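Local atomic coordinates of dopamine N-acetyltransferase-like Protein (Tribolium castaneum, PDB entry 6V3T), a protein that probably transfers acyl groups from coenzyme A thioesters, including acetyl-CoA, to the amine of arylalkylamines such as serotonin. Residues A[105-110]-A[203-208]. Numbering follows the deposited sequence.
Sequences NVNKSI and DYYKVM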
loop_
_atom_site.group_PDB
_atom_site.type_symbol
_atom_site.label_atom_id
_atom_site.label_comp_id
_atom_site.label_asym_id
_atom_site.label_seq_id
_atom_site.Cartn_x
_atom_site.Cartn_y
_atom_site.Cartn_z
ATOM N N ASN A 105 -4.031 0.778 13.614
ATOM C CA ASN A 105 -3.675 0.271 14.967
ATOM C C ASN A 105 -2.229 -0.231 14.949
ATOM O O ASN A 105 -1.417 0.274 15.745
ATOM C CB ASN A 105 -4.606 -0.838 15.459
ATOM C CG ASN A 105 -5.917 -0.308 15.994
ATOM O OD1 ASN A 105 -6.148 0.900 15.996
ATOM N ND2 ASN A 105 -6.777 -1.206 16.446
ATOM N N VAL A 106 -1.920 -1.180 14.061
ATOM C CA VAL A 106 -0.566 -1.797 13.953
ATOM C C VAL A 106 0.465 -0.672 13.821
ATOM O O VAL A 106 1.447 -0.660 14.601
ATOM C CB VAL A 106 -0.464 -2.780 12.772
ATOM C CG1 VAL A 106 0.981 -3.213 12.528
ATOM C CG2 VAL A 106 -1.354 -3.998 12.971
ATOM N N ASN A 107 0.253 0.230 12.860
ATOM C CA ASN A 107 1.182 1.355 12.596
ATOM C C ASN A 107 1.333 2.162 13.882
ATOM O O ASN A 107 2.474 2.313 14.360
ATOM C CB ASN A 107 0.715 2.208 11.421
ATOM C CG ASN A 107 1.383 1.793 10.129
ATOM O OD1 ASN A 107 2.446 2.307 9.793
ATOM N ND2 ASN A 107 0.781 0.853 9.416
ATOM N N LYS A 108 0.210 2.613 14.444
ATOM C CA LYS A 108 0.175 3.426 15.686
ATOM C C LYS A 108 0.945 2.694 16.794
ATOM O O LYS A 108 1.757 3.337 17.457
ATOM C CB LYS A 108 -1.276 3.743 16.053
ATOM C CG LYS A 108 -1.447 4.767 17.157
ATOM C CD LYS A 108 -1.697 4.103 18.462
ATOM C CE LYS A 108 -1.118 4.819 19.650
ATOM N NZ LYS A 108 -1.928 5.998 20.010
ATOM N N SER A 109 0.767 1.378 16.912
ATOM C CA SER A 109 1.331 0.538 17.999
ATOM C C SER A 109 2.855 0.431 17.900
ATOM O O SER A 109 3.426 -0.144 18.824
ATOM C CB SER A 109 0.702 -0.830 18.015
ATOM O OG SER A 109 1.229 -1.651 16.988
ATOM N N ILE A 110 3.485 0.911 16.822
ATOM C CA ILE A 110 4.972 1.101 16.748
ATOM C C ILE A 110 5.244 2.520 16.258
ATOM O O ILE A 110 5.141 2.762 15.056
ATOM C CB ILE A 110 5.688 0.064 15.857
ATOM C CG1 ILE A 110 4.735 -0.688 14.921
ATOM C CG2 ILE A 110 6.513 -0.891 16.705
ATOM C CD1 ILE A 110 4.727 -0.166 13.503
ATOM N N ASP A 203 -0.279 -15.511 4.981
ATOM C CA ASP A 203 -0.694 -15.955 6.339
ATOM C C ASP A 203 -0.418 -14.848 7.364
ATOM O O ASP A 203 -0.812 -15.042 8.537
ATOM C CB ASP A 203 0.030 -17.236 6.776
ATOM C CG ASP A 203 -0.110 -18.422 5.834
ATOM O OD1 ASP A 203 -1.121 -18.474 5.094
ATOM O OD2 ASP A 203 0.801 -19.290 5.847
ATOM N N TYR A 204 0.256 -13.757 6.967
ATOM C CA TYR A 204 0.632 -12.651 7.889
ATOM C C TYR A 204 0.987 -11.364 7.135
ATOM O O TYR A 204 1.369 -11.409 5.949
ATOM C CB TYR A 204 1.776 -13.099 8.797
ATOM C CG TYR A 204 2.938 -13.729 8.078
ATOM C CD1 TYR A 204 2.880 -14.997 7.555
ATOM C CD2 TYR A 204 4.119 -13.056 7.918
ATOM C CE1 TYR A 204 3.944 -15.571 6.884
ATOM C CE2 TYR A 204 5.206 -13.622 7.273
ATOM C CZ TYR A 204 5.123 -14.884 6.745
ATOM O OH TYR A 204 6.190 -15.427 6.098
ATOM N N TYR A 205 0.849 -10.243 7.852
ATOM C CA TYR A 205 1.087 -8.849 7.389
ATOM C C TYR A 205 2.317 -8.313 8.122
ATOM O O TYR A 205 2.398 -8.427 9.374
ATOM C CB TYR A 205 -0.169 -8.001 7.617
ATOM C CG TYR A 205 0.006 -6.517 7.858
ATOM C CD1 TYR A 205 0.638 -5.692 6.938
ATOM C CD2 TYR A 205 -0.554 -5.915 8.972
ATOM C CE1 TYR A 205 0.752 -4.321 7.145
ATOM C CE2 TYR A 205 -0.454 -4.550 9.194
ATOM C CZ TYR A 205 0.204 -3.748 8.279
ATOM O OH TYR A 205 0.301 -2.404 8.516
ATOM N N LYS A 206 3.275 -7.803 7.351
ATOM C CA LYS A 206 4.507 -7.193 7.883
ATOM C C LYS A 206 4.492 -5.717 7.546
ATOM O O LYS A 206 4.229 -5.391 6.371
ATOM C CB LYS A 206 5.749 -7.804 7.249
ATOM C CG LYS A 206 6.194 -9.132 7.827
ATOM C CD LYS A 206 7.243 -9.762 6.958
ATOM C CE LYS A 206 7.974 -10.904 7.610
ATOM N NZ LYS A 206 9.113 -11.309 6.763
ATOM N N VAL A 207 4.754 -4.877 8.545
ATOM C CA VAL A 207 5.274 -3.500 8.339
ATOM C C VAL A 207 6.789 -3.631 8.165
ATOM O O VAL A 207 7.426 -4.294 8.996
ATOM C CB VAL A 207 4.871 -2.551 9.481
ATOM C CG1 VAL A 207 5.557 -1.199 9.369
ATOM C CG2 VAL A 207 3.365 -2.362 9.518
ATOM N N MET A 208 7.312 -3.076 7.073
ATOM C CA MET A 208 8.721 -3.231 6.647
ATOM C C MET A 208 9.276 -1.852 6.312
ATOM O O MET A 208 8.504 -0.967 5.934
ATOM C CB MET A 208 8.838 -4.162 5.437
ATOM C CG MET A 208 8.181 -5.511 5.672
ATOM S SD MET A 208 8.437 -6.725 4.354
ATOM C CE MET A 208 10.093 -7.292 4.762
#
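V106 meets Y205 and V207 in a small, buried, largely apolar helix-on-sheet contact, in which the C-terminal turn of helix 94-108 packs against strand 204-211. The CB bonds of Y205 and V207, alternate residues of the strand, point toward the helix, whereas that of K206 points away. V106 reaches both: its CG1 lies 3.9 Å from Y205 CE2, approaching the ring obliquely, and 3.9 Å from V207 CG2. With CG anti to the backbone N (chi1 151°), the Y205 ring lies against V106, and its CE2 is 3.9 Å from V106 CG2. Beyond the helix end, I110 adds a looser touch, its CD1 4.3 Å from V207 CG1. In the mixed sheet of this GNAT-type acyltransferase, strand 204-211 runs antiparallel between 157-162 and 177-183, and helix 94-108 covers the sheet. The other face of the strand carries M208, which packs on helix 165-174. At the polar margin, N107 ND2 stands 3.4 Å from Y205 OH, at an angle too poor for a hydrogen bond, the amide and ring planes 39° apart. That nitrogen donates to D161 OD1 and to L103 O one helical turn back, two bonds that, with a weak one from K159 NZ to N107 OD1, probably hold the amide's rotation. Y205 also touches T163, an acetyl-CoA-binding residue, and its side chain lies about 7 Å from the bound acetyl-CoA, between nearest atoms.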